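Local coordinates for protein 3-hydroxyisobutyrate dehydrogenase (Salmonella typhimurium, PDB 3G0O) that probably catalyses the NAD(+)-dependent oxidation of L-threonate to 2-dehydro-L-erythronate, and may also accept NADP(+), at residues S32-L38 against C52-A58; V242-V246 against F273-S277. All coordinates share one frame; numbering follows the deposited sequence.

Contact 1. Residues S32-L38 against C52-A58; sequences STWGADL and CGAAASA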
ATOM      1  N   SER A  32      35.298  10.389   2.023  1.00 23.68           N
ATOM      2  CA  SER A  32      36.252   9.434   1.465  1.00 22.88           C
ATOM      3  C   SER A  32      35.544   8.093   1.598  1.00 22.41           C
ATOM      4  O   SER A  32      35.377   7.575   2.699  1.00 21.57           O
ATOM      5  CB  SER A  32      37.554   9.438   2.267  1.00 22.67           C
ATOM      6  OG  SER A  32      38.287  10.627   2.027  1.00 24.35           O
ATOM      7  N   THR A  33      35.146   7.532   0.463  1.00 21.01           N
ATOM      8  CA  THR A  33      34.385   6.289   0.446  1.00 21.90           C
ATOM      9  C   THR A  33      35.113   5.011   0.031  1.00 21.91           C
ATOM     10  O   THR A  33      35.811   4.970  -0.985  1.00 22.15           O
ATOM     11  CB  THR A  33      33.143   6.468  -0.458  1.00 22.15           C
ATOM     12  OG1 THR A  33      32.428   7.636  -0.039  1.00 21.68           O
ATOM     13  CG2 THR A  33      32.219   5.250  -0.379  1.00 21.11           C
ATOM     14  N   TRP A  34      34.925   3.966   0.833  1.00 20.40           N
ATOM     15  CA  TRP A  34      35.515   2.657   0.579  1.00 21.25           C
ATOM     16  C   TRP A  34      34.351   1.671   0.464  1.00 22.80           C
ATOM     17  O   TRP A  34      33.313   1.859   1.101  1.00 21.97           O
ATOM     18  CB  TRP A  34      36.409   2.216   1.739  1.00 22.53           C
ATOM     19  CG  TRP A  34      37.531   3.159   2.062  1.00 25.07           C
ATOM     20  CD1 TRP A  34      37.445   4.340   2.741  1.00 26.27           C
ATOM     21  CD2 TRP A  34      38.911   2.987   1.729  1.00 26.65           C
ATOM     22  NE1 TRP A  34      38.689   4.919   2.851  1.00 25.58           N
ATOM     23  CE2 TRP A  34      39.608   4.109   2.233  1.00 28.14           C
ATOM     24  CE3 TRP A  34      39.628   1.999   1.041  1.00 26.17           C
ATOM     25  CZ2 TRP A  34      40.992   4.264   2.084  1.00 28.01           C
ATOM     26  CZ3 TRP A  34      41.006   2.151   0.891  1.00 28.19           C
ATOM     27  CH2 TRP A  34      41.671   3.279   1.406  1.00 28.85           C
ATOM     28  N   GLY A  35      34.528   0.629  -0.344  1.00 21.53           N
ATOM     29  CA  GLY A  35      33.482  -0.365  -0.515  1.00 22.27           C
ATOM     30  C   GLY A  35      33.993  -1.790  -0.408  1.00 22.64           C
ATOM     31  O   GLY A  35      35.153  -2.070  -0.708  1.00 23.93           O
ATOM     32  N   ALA A  36      33.129  -2.700   0.027  1.00 21.85           N
ATOM     33  CA  ALA A  36      33.506  -4.102   0.157  1.00 22.42           C
ATOM     34  C   ALA A  36      32.347  -4.993  -0.267  1.00 24.40           C
ATOM     35  O   ALA A  36      31.246  -4.885   0.274  1.00 22.89           O
ATOM     36  CB  ALA A  36      33.900  -4.414   1.590  1.00 22.18           C
ATOM     37  N   ASP A  37      32.598  -5.864  -1.238  1.00 24.52           N
ATOM     38  CA  ASP A  37      31.578  -6.784  -1.731  1.00 26.32           C
ATOM     39  C   ASP A  37      32.251  -7.867  -2.568  1.00 27.72           C
ATOM     40  O   ASP A  37      33.265  -7.614  -3.228  1.00 27.20           O
ATOM     41  CB  ASP A  37      30.556  -6.045  -2.598  1.00 26.64           C
ATOM     42  CG  ASP A  37      29.278  -6.848  -2.803  1.00 28.92           C
ATOM     43  OD1 ASP A  37      28.425  -6.852  -1.887  1.00 28.14           O
ATOM     44  OD2 ASP A  37      29.131  -7.486  -3.869  1.00 29.24           O
ATOM     45  N   LEU A  38      31.685  -9.069  -2.543  1.00 29.08           N
ATOM     46  CA  LEU A  38      32.241 -10.179  -3.308  1.00 30.62           C
ATOM     47  C   LEU A  38      32.020 -10.004  -4.803  1.00 30.37           C
ATOM     48  O   LEU A  38      32.586 -10.738  -5.606  1.00 33.32           O
ATOM     49  CB  LEU A  38      31.638 -11.506  -2.838  1.00 30.38           C
ATOM     50  CG  LEU A  38      32.056 -11.938  -1.430  1.00 31.57           C
ATOM     51  CD1 LEU A  38      31.361 -13.237  -1.062  1.00 31.92           C
ATOM     52  CD2 LEU A  38      33.570 -12.102  -1.375  1.00 31.41           C
ATOM     53  N   CYS A  52      37.995   5.448  -2.636  1.00 25.21           N
ATOM     54  CA  CYS A  52      39.393   5.336  -2.233  1.00 25.57           C
ATOM     55  C   CYS A  52      39.861   3.897  -2.417  1.00 25.36           C
ATOM     56  O   CYS A  52      41.029   3.643  -2.710  1.00 25.59           O
ATOM     57  CB  CYS A  52      39.562   5.741  -0.768  1.00 25.11           C
ATOM     58  SG  CYS A  52      39.238   7.479  -0.443  1.00 28.48           S
ATOM     59  N   GLY A  53      38.938   2.958  -2.241  1.00 24.94           N
ATOM     60  CA  GLY A  53      39.270   1.556  -2.388  1.00 23.07           C
ATOM     61  C   GLY A  53      38.021   0.698  -2.419  1.00 24.54           C
ATOM     62  O   GLY A  53      36.965   1.120  -1.953  1.00 23.54           O
ATOM     63  N   ALA A  54      38.150  -0.505  -2.970  1.00 23.53           N
ATOM     64  CA  ALA A  54      37.038  -1.442  -3.070  1.00 25.32           C
ATOM     65  C   ALA A  54      37.619  -2.838  -3.205  1.00 26.33           C
ATOM     66  O   ALA A  54      38.408  -3.103  -4.111  1.00 28.23           O
ATOM     67  CB  ALA A  54      36.178  -1.108  -4.282  1.00 24.15           C
ATOM     68  N   ALA A  55      37.239  -3.730  -2.298  1.00 26.14           N
ATOM     69  CA  ALA A  55      37.747  -5.093  -2.329  1.00 27.02           C
ATOM     70  C   ALA A  55      36.679  -6.091  -1.905  1.00 27.38           C
ATOM     71  O   ALA A  55      35.543  -5.716  -1.607  1.00 26.53           O
ATOM     72  CB  ALA A  55      38.963  -5.211  -1.416  1.00 26.07           C
ATOM     73  N   ALA A  56      37.057  -7.365  -1.871  1.00 27.68           N
ATOM     74  CA  ALA A  56      36.140  -8.427  -1.483  1.00 28.42           C
ATOM     75  C   ALA A  56      35.755  -8.299  -0.014  1.00 29.22           C
ATOM     76  O   ALA A  56      34.649  -8.665   0.375  1.00 28.66           O
ATOM     77  CB  ALA A  56      36.774  -9.790  -1.744  1.00 29.18           C
ATOM     78  N   SER A  57      36.672  -7.796   0.808  1.00 29.44           N
ATOM     79  CA  SER A  57      36.375  -7.612   2.224  1.00 29.37           C
ATOM     80  C   SER A  57      36.828  -6.230   2.666  1.00 28.81           C
ATOM     81  O   SER A  57      37.517  -5.530   1.926  1.00 28.84           O
ATOM     82  CB  SER A  57      37.068  -8.669   3.076  1.00 30.22           C
ATOM     83  OG  SER A  57      38.409  -8.310   3.333  1.00 31.68           O
ATOM     84  N   ALA A  58      36.443  -5.849   3.877  1.00 27.77           N
ATOM     85  CA  ALA A  58      36.786  -4.544   4.414  1.00 27.19           C
ATOM     86  C   ALA A  58      38.051  -4.559   5.272  1.00 27.76           C
ATOM     87  O   ALA A  58      38.411  -3.536   5.857  1.00 27.66           O
ATOM     88  CB  ALA A  58      35.611  -4.004   5.225  1.00 26.26           C
TER
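Cys52 lies over the indole of Trp34, just ahead of the hydrogen bond between Gly35 and Gly53. Its CB sits above one face of the six-membered ring, 3.6 Å from the centroid and 19° off the normal. SG stands obliquely to the five-membered ring and meets Ser32 CB. With CG anti to its carbonyl carbon (chi1 -58°), Trp34 swings the ring across to Cys52 and Gly53, and Gly53 N comes over the same face near the rim. Trp34 NE1 is hydrogen-bonded to His9 ND1.

Strands 32-36 and 53-55 run parallel, joined through helix 40-48 in a beta-alpha-beta unit of the Rossmann domain. Cys52 N donates to Thr33 O at 2.8 Å. Gly53 O accepts from Gly35 N, and Gly35 O accepts from Ala55 N. Asp37 N closes the run on Ala55 O at 3.0 Å. Ala36 CB meets Ala58 CB at 4.0 Å where the chain folds back. Asp37 OD1 accepts from Leu15 N, in a turn consistent with the GxGxxG motif.

Main-chain bonds thus fix the register, while Cys52 CB over the indole adds an apolar contact. Asp37, just after the second strand, is consistent with a site for the adenosine ribose of NAD(+), as in other Rossmann dehydrogenases.

Contact 2. Residues V242-V246 against F273-S277; sequences VDIFV and FTSAS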
ATOM      1  N   VAL A 242      12.351 -14.477  -2.880  1.00 15.64           N
ATOM      2  CA  VAL A 242      11.251 -15.041  -2.113  1.00 15.76           C
ATOM      3  C   VAL A 242      11.765 -15.432  -0.731  1.00 15.19           C
ATOM      4  O   VAL A 242      11.137 -15.128   0.288  1.00 17.10           O
ATOM      5  CB  VAL A 242      10.679 -16.301  -2.817  1.00 15.30           C
ATOM      6  CG1 VAL A 242       9.904 -17.174  -1.824  1.00 14.70           C
ATOM      7  CG2 VAL A 242       9.780 -15.881  -3.963  1.00 16.56           C
ATOM      8  N   ASP A 243      12.915 -16.099  -0.700  1.00 17.66           N
ATOM      9  CA  ASP A 243      13.503 -16.539   0.561  1.00 16.42           C
ATOM     10  C   ASP A 243      13.794 -15.408   1.548  1.00 16.65           C
ATOM     11  O   ASP A 243      13.937 -15.658   2.745  1.00 15.88           O
ATOM     12  CB  ASP A 243      14.776 -17.356   0.305  1.00 19.07           C
ATOM     13  CG  ASP A 243      14.472 -18.758  -0.191  1.00 19.70           C
ATOM     14  OD1 ASP A 243      13.335 -19.232   0.033  1.00 21.07           O
ATOM     15  OD2 ASP A 243      15.368 -19.394  -0.791  1.00 20.31           O
ATOM     16  N   ILE A 244      13.869 -14.172   1.060  1.00 15.88           N
ATOM     17  CA  ILE A 244      14.119 -13.045   1.953  1.00 16.64           C
ATOM     18  C   ILE A 244      12.916 -12.866   2.870  1.00 17.26           C
ATOM     19  O   ILE A 244      13.072 -12.632   4.069  1.00 16.75           O
ATOM     20  CB  ILE A 244      14.334 -11.716   1.189  1.00 17.76           C
ATOM     21  CG1 ILE A 244      15.634 -11.772   0.383  1.00 18.52           C
ATOM     22  CG2 ILE A 244      14.394 -10.547   2.183  1.00 18.97           C
ATOM     23  CD1 ILE A 244      16.884 -11.865   1.231  1.00 21.21           C
ATOM     24  N   PHE A 245      11.716 -12.964   2.308  1.00 14.37           N
ATOM     25  CA  PHE A 245      10.530 -12.805   3.129  1.00 14.48           C
ATOM     26  C   PHE A 245      10.178 -14.039   3.940  1.00 14.03           C
ATOM     27  O   PHE A 245       9.472 -13.939   4.943  1.00 13.20           O
ATOM     28  CB  PHE A 245       9.352 -12.310   2.294  1.00 13.71           C
ATOM     29  CG  PHE A 245       9.370 -10.827   2.107  1.00 16.11           C
ATOM     30  CD1 PHE A 245       9.914 -10.259   0.961  1.00 17.19           C
ATOM     31  CD2 PHE A 245       8.951  -9.992   3.137  1.00 16.74           C
ATOM     32  CE1 PHE A 245      10.048  -8.877   0.845  1.00 19.01           C
ATOM     33  CE2 PHE A 245       9.081  -8.612   3.035  1.00 18.09           C
ATOM     34  CZ  PHE A 245       9.632  -8.052   1.884  1.00 18.59           C
ATOM     35  N   VAL A 246      10.668 -15.199   3.516  1.00 13.18           N
ATOM     36  CA  VAL A 246      10.449 -16.416   4.292  1.00 13.92           C
ATOM     37  C   VAL A 246      11.196 -16.134   5.601  1.00 15.90           C
ATOM     38  O   VAL A 246      10.704 -16.404   6.699  1.00 13.53           O
ATOM     39  CB  VAL A 246      11.075 -17.660   3.610  1.00 15.36           C
ATOM     40  CG1 VAL A 246      11.120 -18.823   4.586  1.00 15.40           C
ATOM     41  CG2 VAL A 246      10.269 -18.038   2.384  1.00 13.71           C
ATOM     42  N   PHE A 273       4.788 -17.523   1.180  1.00 11.09           N
ATOM     43  CA  PHE A 273       6.169 -17.435   0.724  1.00 11.41           C
ATOM     44  C   PHE A 273       6.886 -18.759   0.969  1.00 11.33           C
ATOM     45  O   PHE A 273       7.718 -19.175   0.170  1.00 10.38           O
ATOM     46  CB  PHE A 273       6.901 -16.293   1.431  1.00 10.69           C
ATOM     47  CG  PHE A 273       6.583 -14.932   0.871  1.00 10.54           C
ATOM     48  CD1 PHE A 273       7.085 -14.538  -0.368  1.00 12.94           C
ATOM     49  CD2 PHE A 273       5.789 -14.040   1.584  1.00 11.49           C
ATOM     50  CE1 PHE A 273       6.800 -13.270  -0.888  1.00 12.31           C
ATOM     51  CE2 PHE A 273       5.499 -12.770   1.074  1.00 11.52           C
ATOM     52  CZ  PHE A 273       6.007 -12.386  -0.164  1.00 11.48           C
ATOM     53  N   THR A 274       6.555 -19.425   2.071  1.00 12.71           N
ATOM     54  CA  THR A 274       7.183 -20.708   2.376  1.00 13.25           C
ATOM     55  C   THR A 274       6.794 -21.735   1.306  1.00 13.93           C
ATOM     56  O   THR A 274       7.629 -22.538   0.861  1.00 14.71           O
ATOM     57  CB  THR A 274       6.773 -21.204   3.784  1.00 11.31           C
ATOM     58  OG1 THR A 274       7.287 -20.297   4.771  1.00 11.85           O
ATOM     59  CG2 THR A 274       7.343 -22.608   4.051  1.00 11.97           C
ATOM     60  N   SER A 275       5.532 -21.705   0.883  1.00 15.06           N
ATOM     61  CA  SER A 275       5.066 -22.622  -0.158  1.00 14.77           C
ATOM     62  C   SER A 275       5.788 -22.333  -1.471  1.00 15.22           C
ATOM     63  O   SER A 275       6.176 -23.252  -2.188  1.00 15.82           O
ATOM     64  CB  SER A 275       3.558 -22.480  -0.389  1.00 15.26           C
ATOM     65  OG  SER A 275       2.812 -23.015   0.690  1.00 19.60           O
ATOM     66  N   ALA A 276       5.960 -21.052  -1.785  1.00 13.15           N
ATOM     67  CA  ALA A 276       6.638 -20.660  -3.014  1.00 14.73           C
ATOM     68  C   ALA A 276       8.075 -21.172  -2.997  1.00 13.80           C
ATOM     69  O   ALA A 276       8.597 -21.614  -4.020  1.00 14.24           O
ATOM     70  CB  ALA A 276       6.615 -19.149  -3.165  1.00 13.13           C
ATOM     71  N   SER A 277       8.718 -21.114  -1.834  1.00 14.71           N
ATOM     72  CA  SER A 277      10.091 -21.595  -1.729  1.00 15.33           C
ATOM     73  C   SER A 277      10.159 -23.121  -1.866  1.00 15.76           C
ATOM     74  O   SER A 277      11.015 -23.637  -2.576  1.00 14.88           O
ATOM     75  CB  SER A 277      10.726 -21.152  -0.408  1.00 15.87           C
ATOM     76  OG  SER A 277      12.086 -21.559  -0.337  1.00 16.37           O
TER
HETATM   77  O   HOH W   1      15.246 -21.876  -1.645  1.00 25.33           O
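Helix segments 242-246 and 273-277 cross at -136°, with their axes 8.8 Å apart at closest approach. They are a helix-helix packing in the all-helical C-terminal domain of the 3-hydroxyisobutyrate dehydrogenase family. Phe273 points at the facing helix and is central to the contact. Phe245 CB stands over the centre of the Phe273 ring, 3.9 Å from the centroid and 4° off the normal. The two rings are near parallel but slid apart, with centroids 5.5 Å from each other, so they barely overlap.

Phe245 turns its ring away from Phe273's helix, toward Gln183, Ala186 and Ile190 of helix 174-202. Its side chain is about 5 Å from a bound L(+)-tartaric acid and about 8 Å from that of Lys179, the predicted active-site residue. Phe245 therefore lies near the tartrate site, which is probably where the substrate binds.

Val242 CG1 reaches the edge of the Phe273 ring and also meets Ala276 CB at 4.1 Å. Val246 CG2 packs on Phe273 CB and lies 3.6 Å from Phe273 O.

The polar end is at Asp243 and Ser277. A chi1 of -177° sets Ser277 OG opposite the backbone N and toward Asp243. A water donates to Asp243 OD2 and weakly to Ser277 OG. The direct bond runs from Ser277 OG to the syn lone pair of Asp243 OD1, at 2.7 Å.

How the contacts relate
The two contacts lie in different domains and share no helix or strand. Contact 1 is in the N-terminal nucleotide-binding domain, at the outermost strand of the sheet within this chain. Contact 2 is in the helical C-terminal domain. Their centres are 31 Å apart, and their nearest atoms about 13 Å, so they do not touch. Both are partly buried, but contact 1 has exposed residues, whereas none of the touching residues of contact 2 is exposed. Backbone bonds dominate contact 1. Contact 2 is made by side chains, apolar inside and polar at one end. In the first, the side chain of Asp37 reaches the presumed cofactor turn; in the second, Phe245 comes near the tartrate.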